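Local coordinates for protein probable thiol peroxidase (PDB 3KEB) that probably reduces peroxides as a thiol peroxidase of the redoxin family, which has the thioredoxin fold, at residues 4-9 with 154-159; 11-16 with 128-133; 48-53 with 81-86; 74-79 with 166-171. One frame throughout, in Å; residues are numbered along the deposited sequence.

Contact 1 (4-9 with 154-159)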
# COMPACT_ATOMS: atom_id res chain seq x y z
N GLU A 4 -26.52 -0.88 -4.02
CA GLU A 4 -25.23 -0.25 -4.52
C GLU A 4 -25.48 0.96 -5.47
O GLU A 4 -26.47 1.01 -6.16
CB GLU A 4 -24.29 -1.31 -5.14
CG GLU A 4 -23.93 -2.51 -4.15
CD GLU A 4 -23.21 -2.08 -2.78
OE1 GLU A 4 -23.12 -0.86 -2.43
OE2 GLU A 4 -22.72 -2.99 -2.06
N ASP A 5 -24.61 1.95 -5.48
CA ASP A 5 -24.74 3.13 -6.31
C ASP A 5 -23.89 2.96 -7.58
O ASP A 5 -24.09 3.68 -8.52
CB ASP A 5 -24.20 4.39 -5.62
CG ASP A 5 -25.04 4.87 -4.43
OD1 ASP A 5 -26.28 5.12 -4.57
OD2 ASP A 5 -24.44 5.07 -3.34
N PHE A 6 -22.86 2.10 -7.52
CA PHE A 6 -21.93 2.00 -8.64
C PHE A 6 -21.19 0.64 -8.68
O PHE A 6 -20.94 0.08 -7.65
CB PHE A 6 -20.92 3.12 -8.52
CG PHE A 6 -20.15 3.35 -9.78
CD1 PHE A 6 -20.65 4.12 -10.80
CD2 PHE A 6 -18.96 2.70 -9.97
CE1 PHE A 6 -19.91 4.30 -11.99
CE2 PHE A 6 -18.28 2.82 -11.15
CZ PHE A 6 -18.76 3.63 -12.14
N TRP A 7 -20.79 0.16 -9.89
CA TRP A 7 -20.06 -1.09 -10.05
C TRP A 7 -18.93 -0.90 -11.01
O TRP A 7 -19.06 -0.19 -12.01
CB TRP A 7 -20.95 -2.21 -10.64
CG TRP A 7 -22.13 -2.55 -9.85
CD1 TRP A 7 -23.31 -1.85 -9.80
CD2 TRP A 7 -22.29 -3.67 -8.98
NE1 TRP A 7 -24.17 -2.45 -8.95
CE2 TRP A 7 -23.59 -3.57 -8.42
CE3 TRP A 7 -21.48 -4.75 -8.62
CZ2 TRP A 7 -24.11 -4.52 -7.51
CZ3 TRP A 7 -21.99 -5.71 -7.71
CH2 TRP A 7 -23.30 -5.58 -7.17
N VAL A 8 -17.82 -1.60 -10.73
CA VAL A 8 -16.69 -1.62 -11.60
C VAL A 8 -16.44 -3.07 -11.99
O VAL A 8 -16.47 -3.99 -11.15
CB VAL A 8 -15.40 -0.94 -10.96
CG1 VAL A 8 -14.93 -1.71 -9.71
CG2 VAL A 8 -14.30 -0.76 -12.03
N GLN A 9 -16.18 -3.27 -13.28
CA GLN A 9 -15.86 -4.56 -13.82
C GLN A 9 -14.35 -4.73 -13.88
O GLN A 9 -13.64 -3.89 -14.44
CB GLN A 9 -16.44 -4.69 -15.23
CG GLN A 9 -16.40 -6.11 -15.83
CD GLN A 9 -17.50 -7.09 -15.31
OE1 GLN A 9 -18.64 -6.67 -14.96
NE2 GLN A 9 -17.18 -8.41 -15.29
N ARG A 154 -16.09 7.98 -12.75
CA ARG A 154 -15.51 6.70 -12.34
C ARG A 154 -15.58 5.73 -13.46
O ARG A 154 -16.57 5.69 -14.18
CB ARG A 154 -16.31 6.14 -11.18
CG ARG A 154 -16.10 6.93 -10.03
CD ARG A 154 -16.85 6.38 -8.87
NE ARG A 154 -18.30 6.64 -8.96
CZ ARG A 154 -19.17 6.38 -7.99
NH1 ARG A 154 -18.79 5.81 -6.88
NH2 ARG A 154 -20.49 6.64 -8.15
N LEU A 155 -14.51 4.99 -13.67
CA LEU A 155 -14.51 3.98 -14.68
C LEU A 155 -15.42 2.82 -14.31
O LEU A 155 -15.35 2.30 -13.19
CB LEU A 155 -13.07 3.44 -14.90
CG LEU A 155 -12.02 4.36 -15.45
CD1 LEU A 155 -10.72 3.48 -15.74
CD2 LEU A 155 -12.57 5.07 -16.70
N ALA A 156 -16.23 2.38 -15.26
CA ALA A 156 -17.06 1.20 -15.10
C ALA A 156 -16.34 -0.13 -15.37
O ALA A 156 -16.88 -1.18 -15.04
CB ALA A 156 -18.36 1.31 -15.95
N ASN A 157 -15.15 -0.07 -15.96
CA ASN A 157 -14.33 -1.24 -16.29
C ASN A 157 -12.88 -0.81 -16.15
O ASN A 157 -12.54 0.26 -16.62
CB ASN A 157 -14.59 -1.74 -17.72
CG ASN A 157 -13.89 -3.06 -18.01
OD1 ASN A 157 -12.67 -3.15 -17.94
ND2 ASN A 157 -14.66 -4.09 -18.38
N THR A 158 -12.04 -1.66 -15.55
CA THR A 158 -10.67 -1.32 -15.22
C THR A 158 -9.77 -1.17 -16.41
O THR A 158 -8.69 -0.54 -16.24
CB THR A 158 -10.06 -2.36 -14.25
OG1 THR A 158 -10.14 -3.65 -14.83
CG2 THR A 158 -10.79 -2.37 -12.88
N ARG A 159 -10.17 -1.74 -17.55
CA ARG A 159 -9.37 -1.63 -18.79
C ARG A 159 -9.65 -0.37 -19.56
O ARG A 159 -8.89 -0.02 -20.48
CB ARG A 159 -9.60 -2.83 -19.67
CG ARG A 159 -9.20 -4.11 -19.04
CD ARG A 159 -9.51 -5.26 -20.02
NE ARG A 159 -8.87 -6.50 -19.59
CZ ARG A 159 -9.51 -7.59 -19.21
NH1 ARG A 159 -10.83 -7.65 -19.19
NH2 ARG A 159 -8.80 -8.64 -18.83

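Contact 2 (11-16 with 128-133)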
# COMPACT_ATOMS: atom_id res chain seq x y z
N GLY A 11 -11.97 -7.79 -14.99
CA GLY A 11 -12.04 -9.14 -15.61
C GLY A 11 -13.46 -9.62 -15.64
O GLY A 11 -14.38 -8.87 -16.08
N ASP A 12 -13.69 -10.80 -15.07
CA ASP A 12 -15.03 -11.36 -15.00
C ASP A 12 -15.75 -11.04 -13.67
O ASP A 12 -16.83 -11.57 -13.38
CB ASP A 12 -15.03 -12.89 -15.31
CG ASP A 12 -14.70 -13.77 -14.10
OD1 ASP A 12 -14.16 -13.28 -13.08
OD2 ASP A 12 -14.99 -14.99 -14.20
N GLU A 13 -15.19 -10.16 -12.86
CA GLU A 13 -15.88 -9.83 -11.59
C GLU A 13 -16.51 -8.43 -11.71
O GLU A 13 -15.93 -7.55 -12.33
CB GLU A 13 -14.87 -9.80 -10.48
CG GLU A 13 -14.07 -11.12 -10.22
CD GLU A 13 -14.83 -12.09 -9.38
OE1 GLU A 13 -15.99 -11.78 -9.03
OE2 GLU A 13 -14.30 -13.18 -9.08
N MSE A 14 -17.70 -8.23 -11.13
CA MSE A 14 -18.37 -6.95 -11.05
C MSE A 14 -18.51 -6.63 -9.56
O MSE A 14 -19.14 -7.38 -8.81
CB MSE A 14 -19.76 -7.10 -11.68
CG MSE A 14 -20.33 -5.89 -12.17
SE MSE A 14 -22.00 -6.37 -13.14
CE MSE A 14 -22.68 -7.86 -12.19
N LEU A 15 -17.89 -5.54 -9.15
CA LEU A 15 -17.66 -5.22 -7.75
C LEU A 15 -18.30 -3.90 -7.38
O LEU A 15 -18.18 -2.90 -8.12
CB LEU A 15 -16.16 -5.13 -7.49
CG LEU A 15 -15.34 -6.37 -7.92
CD1 LEU A 15 -13.83 -6.08 -7.71
CD2 LEU A 15 -15.85 -7.70 -7.27
N PRO A 16 -18.98 -3.86 -6.23
CA PRO A 16 -19.50 -2.54 -5.81
C PRO A 16 -18.43 -1.55 -5.47
O PRO A 16 -17.32 -1.94 -5.03
CB PRO A 16 -20.34 -2.85 -4.56
CG PRO A 16 -20.39 -4.41 -4.44
CD PRO A 16 -19.21 -4.92 -5.23
N THR A 128 -14.78 -3.10 -1.33
CA THR A 128 -14.57 -4.04 -0.23
C THR A 128 -14.61 -5.53 -0.63
O THR A 128 -14.41 -6.37 0.25
CB THR A 128 -15.61 -3.85 0.87
OG1 THR A 128 -16.91 -4.04 0.29
CG2 THR A 128 -15.52 -2.45 1.52
N GLU A 129 -14.94 -5.87 -1.89
CA GLU A 129 -15.04 -7.29 -2.28
C GLU A 129 -13.84 -7.81 -3.02
O GLU A 129 -13.25 -7.11 -3.80
CB GLU A 129 -16.24 -7.53 -3.19
CG GLU A 129 -17.52 -7.17 -2.55
CD GLU A 129 -18.72 -7.73 -3.28
OE1 GLU A 129 -18.56 -8.57 -4.20
OE2 GLU A 129 -19.85 -7.32 -2.90
N TYR A 130 -13.54 -9.10 -2.80
CA TYR A 130 -12.54 -9.86 -3.55
C TYR A 130 -12.81 -9.68 -5.03
O TYR A 130 -14.00 -9.76 -5.44
CB TYR A 130 -12.66 -11.39 -3.21
CG TYR A 130 -11.87 -12.27 -4.16
CD1 TYR A 130 -10.50 -12.41 -4.03
CD2 TYR A 130 -12.50 -12.97 -5.20
CE1 TYR A 130 -9.76 -13.18 -4.92
CE2 TYR A 130 -11.76 -13.78 -6.08
CZ TYR A 130 -10.39 -13.88 -5.93
OH TYR A 130 -9.61 -14.64 -6.79
N PRO A 131 -11.77 -9.51 -5.84
CA PRO A 131 -10.35 -9.46 -5.49
C PRO A 131 -9.76 -8.05 -5.29
O PRO A 131 -8.55 -7.91 -5.17
CB PRO A 131 -9.68 -10.08 -6.71
CG PRO A 131 -10.64 -9.92 -7.80
CD PRO A 131 -11.93 -9.46 -7.29
N LEU A 132 -10.57 -7.02 -5.37
CA LEU A 132 -10.07 -5.64 -5.27
C LEU A 132 -10.35 -5.00 -3.90
O LEU A 132 -10.20 -3.79 -3.75
CB LEU A 132 -10.59 -4.78 -6.42
CG LEU A 132 -10.04 -5.15 -7.81
CD1 LEU A 132 -10.58 -4.20 -8.85
CD2 LEU A 132 -8.46 -5.21 -7.84
N SER A 133 -10.69 -5.81 -2.92
CA SER A 133 -10.88 -5.35 -1.56
C SER A 133 -9.73 -4.47 -1.07
O SER A 133 -8.52 -4.84 -1.16
CB SER A 133 -11.00 -6.54 -0.65
OG SER A 133 -11.27 -6.12 0.65
O HOH W 1 -19.55 -8.84 -6.81
O HOH W 2 -16.95 -3.75 -2.92

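Contact 3 (48-53 with 81-86)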
# COMPACT_ATOMS: atom_id res chain seq x y z
N HIS A 48 -3.49 27.15 -4.87
CA HIS A 48 -3.48 28.02 -6.03
C HIS A 48 -3.14 27.31 -7.34
O HIS A 48 -2.40 27.84 -8.17
CB HIS A 48 -2.53 29.21 -5.77
CG HIS A 48 -2.90 29.99 -4.54
ND1 HIS A 48 -2.21 29.88 -3.34
CD2 HIS A 48 -3.89 30.88 -4.31
CE1 HIS A 48 -2.74 30.69 -2.45
NE2 HIS A 48 -3.76 31.32 -3.01
N THR A 49 -3.68 26.11 -7.53
CA THR A 49 -3.58 25.47 -8.82
C THR A 49 -4.79 24.63 -9.13
O THR A 49 -5.35 23.99 -8.23
CB THR A 49 -2.28 24.57 -8.98
OG1 THR A 49 -2.24 24.05 -10.31
CG2 THR A 49 -2.28 23.41 -8.00
N PRO A 50 -5.22 24.64 -10.39
CA PRO A 50 -6.21 23.67 -10.76
C PRO A 50 -5.55 22.31 -10.76
O PRO A 50 -4.33 22.23 -10.83
CB PRO A 50 -6.63 24.07 -12.18
CG PRO A 50 -5.63 25.08 -12.64
CD PRO A 50 -4.84 25.55 -11.49
N LYS A 51 -6.36 21.29 -10.65
CA LYS A 51 -5.84 19.92 -10.62
C LYS A 51 -6.70 18.88 -11.17
O LYS A 51 -7.90 19.03 -11.29
CB LYS A 51 -5.46 19.54 -9.23
CG LYS A 51 -6.48 19.74 -8.19
CD LYS A 51 -5.72 20.46 -7.18
CE LYS A 51 -6.49 21.00 -6.10
NZ LYS A 51 -5.83 22.37 -5.69
N LEU A 52 -6.02 17.81 -11.55
CA LEU A 52 -6.63 16.62 -12.13
C LEU A 52 -6.26 15.50 -11.15
O LEU A 52 -5.09 15.10 -11.05
CB LEU A 52 -6.05 16.37 -13.53
CG LEU A 52 -6.86 15.39 -14.36
CD1 LEU A 52 -8.38 15.81 -14.60
CD2 LEU A 52 -6.18 15.19 -15.74
N ILE A 53 -7.23 15.10 -10.35
CA ILE A 53 -7.04 13.97 -9.39
C ILE A 53 -7.43 12.65 -10.07
O ILE A 53 -8.44 12.57 -10.75
CB ILE A 53 -7.85 14.20 -8.12
CG1 ILE A 53 -7.36 15.46 -7.39
CG2 ILE A 53 -7.83 12.96 -7.20
CD1 ILE A 53 -8.18 15.82 -6.28
N PRO A 81 -0.60 22.15 -19.47
CA PRO A 81 0.53 22.15 -18.54
C PRO A 81 0.24 22.80 -17.18
O PRO A 81 1.04 22.59 -16.25
CB PRO A 81 1.63 22.91 -19.27
CG PRO A 81 0.92 23.76 -20.33
CD PRO A 81 -0.28 22.87 -20.71
N HIS A 82 -0.86 23.53 -17.02
CA HIS A 82 -1.07 24.23 -15.75
C HIS A 82 -1.92 23.44 -14.77
O HIS A 82 -2.20 23.91 -13.68
CB HIS A 82 -1.64 25.62 -16.01
CG HIS A 82 -0.78 26.47 -16.89
ND1 HIS A 82 -1.21 27.68 -17.39
CD2 HIS A 82 0.47 26.29 -17.35
CE1 HIS A 82 -0.26 28.20 -18.15
NE2 HIS A 82 0.78 27.39 -18.13
N LEU A 83 -2.32 22.25 -15.19
CA LEU A 83 -3.18 21.39 -14.46
C LEU A 83 -2.28 20.41 -13.70
O LEU A 83 -1.51 19.63 -14.34
CB LEU A 83 -4.09 20.68 -15.45
CG LEU A 83 -5.56 20.43 -15.13
CD1 LEU A 83 -6.29 21.73 -14.92
CD2 LEU A 83 -6.20 19.63 -16.25
N LYS A 84 -2.37 20.44 -12.39
CA LYS A 84 -1.55 19.60 -11.51
C LYS A 84 -2.17 18.19 -11.42
O LYS A 84 -3.30 18.03 -10.91
CB LYS A 84 -1.43 20.21 -10.10
CG LYS A 84 -0.69 19.40 -9.09
CD LYS A 84 0.79 19.21 -9.47
CE LYS A 84 1.60 18.37 -8.47
NZ LYS A 84 3.03 18.41 -8.87
N LEU A 85 -1.42 17.20 -11.87
CA LEU A 85 -1.84 15.80 -11.84
C LEU A 85 -1.49 15.24 -10.47
O LEU A 85 -0.29 15.27 -10.04
CB LEU A 85 -1.13 15.01 -12.94
CG LEU A 85 -1.53 13.51 -13.01
CD1 LEU A 85 -3.07 13.34 -13.06
CD2 LEU A 85 -0.89 12.82 -14.13
N ILE A 86 -2.53 14.79 -9.76
CA ILE A 86 -2.42 14.20 -8.41
C ILE A 86 -2.97 12.73 -8.50
O ILE A 86 -4.17 12.51 -8.71
CB ILE A 86 -3.23 14.97 -7.35
CG1 ILE A 86 -2.73 16.43 -7.28
CG2 ILE A 86 -3.07 14.30 -6.00
CD1 ILE A 86 -3.65 17.36 -6.45

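Contact 4 (74-79 with 166-171)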
# COMPACT_ATOMS: atom_id res chain seq x y z
N ARG A 74 -1.19 11.43 -18.71
CA ARG A 74 -0.03 12.30 -18.94
C ARG A 74 -0.05 12.87 -20.35
O ARG A 74 0.19 14.07 -20.57
CB ARG A 74 1.30 11.55 -18.72
CG ARG A 74 1.48 11.13 -17.28
CD ARG A 74 2.83 10.45 -16.97
NE ARG A 74 3.01 9.09 -17.50
CZ ARG A 74 3.87 8.78 -18.46
NH1 ARG A 74 3.96 7.52 -18.88
NH2 ARG A 74 4.62 9.72 -19.04
N ARG A 75 -0.33 12.02 -21.34
CA ARG A 75 -0.41 12.47 -22.71
C ARG A 75 -1.51 13.52 -22.93
O ARG A 75 -1.29 14.55 -23.61
CB ARG A 75 -0.56 11.31 -23.71
CG ARG A 75 0.75 10.53 -23.89
CD ARG A 75 0.51 9.21 -24.58
NE ARG A 75 1.74 8.44 -24.81
CZ ARG A 75 1.78 7.35 -25.57
NH1 ARG A 75 0.67 6.93 -26.19
NH2 ARG A 75 2.93 6.70 -25.75
N PHE A 76 -2.69 13.29 -22.35
CA PHE A 76 -3.76 14.28 -22.42
C PHE A 76 -3.27 15.62 -21.92
O PHE A 76 -3.52 16.66 -22.52
CB PHE A 76 -4.88 13.83 -21.51
CG PHE A 76 -5.91 14.85 -21.31
CD1 PHE A 76 -6.72 15.25 -22.39
CD2 PHE A 76 -6.11 15.41 -20.07
CE1 PHE A 76 -7.69 16.21 -22.20
CE2 PHE A 76 -7.09 16.38 -19.88
CZ PHE A 76 -7.89 16.75 -20.94
N LEU A 77 -2.59 15.59 -20.78
CA LEU A 77 -2.12 16.79 -20.10
C LEU A 77 -0.96 17.50 -20.81
O LEU A 77 -0.60 18.64 -20.44
CB LEU A 77 -1.75 16.49 -18.65
CG LEU A 77 -2.82 16.18 -17.64
CD1 LEU A 77 -2.19 15.77 -16.33
CD2 LEU A 77 -3.72 17.37 -17.50
N ASP A 78 -0.40 16.95 -21.88
CA ASP A 78 0.53 17.72 -22.68
C ASP A 78 -0.09 19.04 -23.17
O ASP A 78 0.63 20.04 -23.38
CB ASP A 78 1.05 16.96 -23.93
CG ASP A 78 1.96 15.80 -23.57
OD1 ASP A 78 2.59 15.84 -22.49
OD2 ASP A 78 2.06 14.89 -24.41
N SER A 79 -1.39 19.02 -23.42
CA SER A 79 -2.14 20.21 -23.84
C SER A 79 -2.50 21.19 -22.71
O SER A 79 -2.99 22.27 -22.98
CB SER A 79 -3.45 19.76 -24.52
OG SER A 79 -3.20 19.07 -25.73
N ALA A 166 -14.28 14.50 -23.38
CA ALA A 166 -15.23 15.30 -22.59
C ALA A 166 -14.54 16.36 -21.71
O ALA A 166 -15.00 17.51 -21.59
CB ALA A 166 -16.09 14.37 -21.71
N ILE A 167 -13.44 15.96 -21.08
CA ILE A 167 -12.63 16.88 -20.26
C ILE A 167 -12.03 17.99 -21.16
O ILE A 167 -12.11 19.19 -20.83
CB ILE A 167 -11.52 16.13 -19.48
CG1 ILE A 167 -12.12 15.00 -18.64
CG2 ILE A 167 -10.71 17.12 -18.64
CD1 ILE A 167 -11.08 14.12 -17.84
N GLU A 168 -11.44 17.61 -22.29
CA GLU A 168 -10.94 18.60 -23.28
C GLU A 168 -12.00 19.66 -23.65
O GLU A 168 -11.73 20.85 -23.71
CB GLU A 168 -10.48 17.89 -24.56
CG GLU A 168 -9.92 18.78 -25.71
CD GLU A 168 -8.51 19.33 -25.47
OE1 GLU A 168 -7.69 18.76 -24.69
OE2 GLU A 168 -8.22 20.38 -26.08
N LYS A 169 -13.22 19.22 -23.89
CA LYS A 169 -14.26 20.14 -24.34
C LYS A 169 -14.54 21.18 -23.23
O LYS A 169 -14.66 22.38 -23.51
CB LYS A 169 -15.50 19.33 -24.73
CG LYS A 169 -16.63 20.09 -25.31
CD LYS A 169 -17.73 19.11 -25.82
CE LYS A 169 -19.00 19.87 -26.18
NZ LYS A 169 -18.70 20.89 -27.21
N LEU A 170 -14.60 20.73 -21.98
CA LEU A 170 -14.78 21.65 -20.84
C LEU A 170 -13.63 22.63 -20.67
O LEU A 170 -13.85 23.83 -20.43
CB LEU A 170 -14.98 20.89 -19.54
CG LEU A 170 -16.33 20.18 -19.43
CD1 LEU A 170 -16.28 19.22 -18.23
CD2 LEU A 170 -17.56 21.13 -19.32
N LEU A 171 -12.39 22.14 -20.82
CA LEU A 171 -11.25 23.02 -20.70
C LEU A 171 -11.20 24.02 -21.84
O LEU A 171 -10.86 25.19 -21.62
CB LEU A 171 -9.94 22.23 -20.62
CG LEU A 171 -9.76 21.31 -19.37
CD1 LEU A 171 -8.66 20.32 -19.65
CD2 LEU A 171 -9.43 22.15 -18.07

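Contact 1 (4-9 with 154-159)
Arg-154 stacks its guanidinium on the ring of Phe-6. The planes are 21° apart. Arg-154 CZ sits 4.2 Å from the centre of the Phe-6 ring, toward its rim, so the cation-pi contact is off-centre. CG of Phe-6 is anti to its backbone N (chi1 -165°), which brings the ring over the arginine. The carbonyl oxygen of Leu-155 meets the ring at its edge, with Phe-6 CE2 3.6 Å from Leu-155 O. Val-8 CG2 approaches the same oxygen and also packs on Thr-158 CG2.

The backbones join beside these side chains. Gln-9 N donates to Ala-156 O at 2.8 Å. Thr-158 N donates to Gln-9 O at 3.0 Å. Asn-157 OD1 accepts from Arg-159 N at 2.9 Å, which shapes the loop as an Asx turn.

Partners further out hold the polar ends. Arg-154 NH1 is bonded to Gly-124 O, Thr-158 OG1 to His-64 ND1 and Gln-9 NE2 to Gly-11 O. The single bridge between Gln-9 and Asn-157 ties the N-terminal beta hairpin to the loop between strand 149-154 and helix 164-177 of the thioredoxin fold.

Contact 2 (11-16 with 128-133)
The carboxylate of Glu-13 stands nearly upright to the ring of Tyr-130, with the two planes 83° apart. They meet loosely, Glu-13 OE2 lying 4.0 Å from Tyr-130 CE2. One face of the Tyr-130 ring carries CB of the next residue, Pro-131, which follows a cis peptide bond. The ring of His-39 of the second subunit also meets Tyr-130, and Lys-38 of that subunit packs on Tyr-130, Pro-131 and Leu-132. The contact therefore sets the second strand of the N-terminal beta hairpin against a loop at the subunit interface.

Leu-15 is the apolar centre. A chi1 of -54° turns both of its methyls toward the loop 128-133. Leu-15 CD1 reaches Leu-132 CB at 3.7 Å and also touches Pro-131 CD. Leu-15 CD2 comes within 3.3 Å of Tyr-130 O. Leu-15 meets Leu-132 roughly perpendicular to it.

Pro-16 meets Glu-129 in a similar crossing. The extended Glu-129 chain brings its carboxylate to the proline ring, with Glu-129 OE2 3.3 Å from Pro-16 CG.

No direct hydrogen bond joins the two segments, but water does. One water lies between Met-14 O and Glu-129 OE1. A second donates to Pro-16 O at 2.8 Å and accepts from Thr-128 N at 2.8 Å.

Contact 3 (48-53 with 81-86)
Ile-53 and Ile-86 run alongside one another, with Ile-53 CG1 4.2 Å from Ile-86 CB. Lys-51 and Lys-84 point to the same face of the sheet as the two isoleucines. The aliphatic part of Lys-51 slants across Ile-86, and Lys-51 CD is 3.8 Å from Ile-86 CD1. CG of Lys-51 sits between the backbone N and the carbonyl carbon (chi1 52°), and further bends carry NZ back to its own segment. There Lys-51 NZ donates to Thr-49 O at 3.1 Å. It is also bonded to Phe-46 O, so this buried amine has at least two carbonyl partners. The chain of Lys-84 turns away, and its NZ is bonded to Asn-107 O.

The two strands are parallel neighbours in the central sheet, joined through helix 67-77 as a beta-alpha-beta unit of the thioredoxin fold. Their short axes are 18° apart. Leu-52 is bonded through both its N and its O, to the residues before and after Leu-85: Leu-52 N donates to Lys-84 O at 2.8 Å, and Leu-52 O accepts from Ile-86 N at 2.9 Å. Lys-84 N donates to Pro-50 O, which also accepts from Thr-49 OG1 in its carbonyl plane.

Leu-52 and Leu-85 face the other way, toward Leu-77 of helix 67-77. Leu-85 CD1 bends back to 3.3 Å from Leu-52 O. At the start of the pair, Leu-83, in one of its two conformers, slants across the ring of Pro-50. Thr-49 reaches over the same end, where its CG2 packs on CB of Lys-84.

Contact 4 (74-79 with 166-171)
A chi1 of 170° sets the Phe-76 ring opposite its backbone N and carries it toward helix 164-177. Glu-168 starts in the same way, with chi1 180°. Its chain then bends at chi2 (74°), and this turns the carboxylate toward the ring. The two groups meet between helices 67-77 and 164-177 of the thioredoxin fold. The contact lies near the protein surface.

The far end of the Phe-76 ring does the touching. Phe-76 CZ is 3.7 Å from Ile-167 CG2 and 3.9 Å from Leu-171 CD1. Ile-167 and Leu-171 are one helical turn apart, and both point their side chains at the first helix. The far end of the ring thus packs against two successive turns. Both residues also rest on Leu-142 of strand 139-143, which links the helix contact to the sheet. The ring of Phe-76 also meets those of Trp-80 and Phe-164, so it belongs to a small aromatic group.

Glu-168 comes to the same ring from its CE1 corner. Its carboxylate plane is perpendicular to the ring. No hydrogen bond passes between the two segments. The polar end of Glu-168 is held instead by Trp-80, whose NE1 is bonded to Glu-168 OE1. Trp-80 follows directly on segment 74-79, so this bond fixes the carboxylate beside the end of that segment. CB of Ser-79 makes a distant approach to the same oxygen. Glu-168 OE1, held in this way, lies 3.6 Å from Phe-76 CE1.

Contacts 1 and 2 share the N-terminal hairpin. Their centres are about 10 Å apart, and Val-8 O lies 2.9 Å from Leu-15 N, probably as a hydrogen bond between strands 7-10 and 13-16. Each contact ties one strand of the hairpin to a different loop of the main domain. Contacts 3 and 4 form a second pair, about 11 Å apart between centres. Leu-77 joins them: its CD2 is 3.7 Å from Leu-52 CD2, and its CD1 is 3.6 Å from Leu-85 CB. The two pairs do not touch. Contacts 1 and 3 lie on opposite sides of the chain's centre, their nearest atoms about 9 Å apart. Contact 2 is about 30 Å from both 3 and 4, centre to centre.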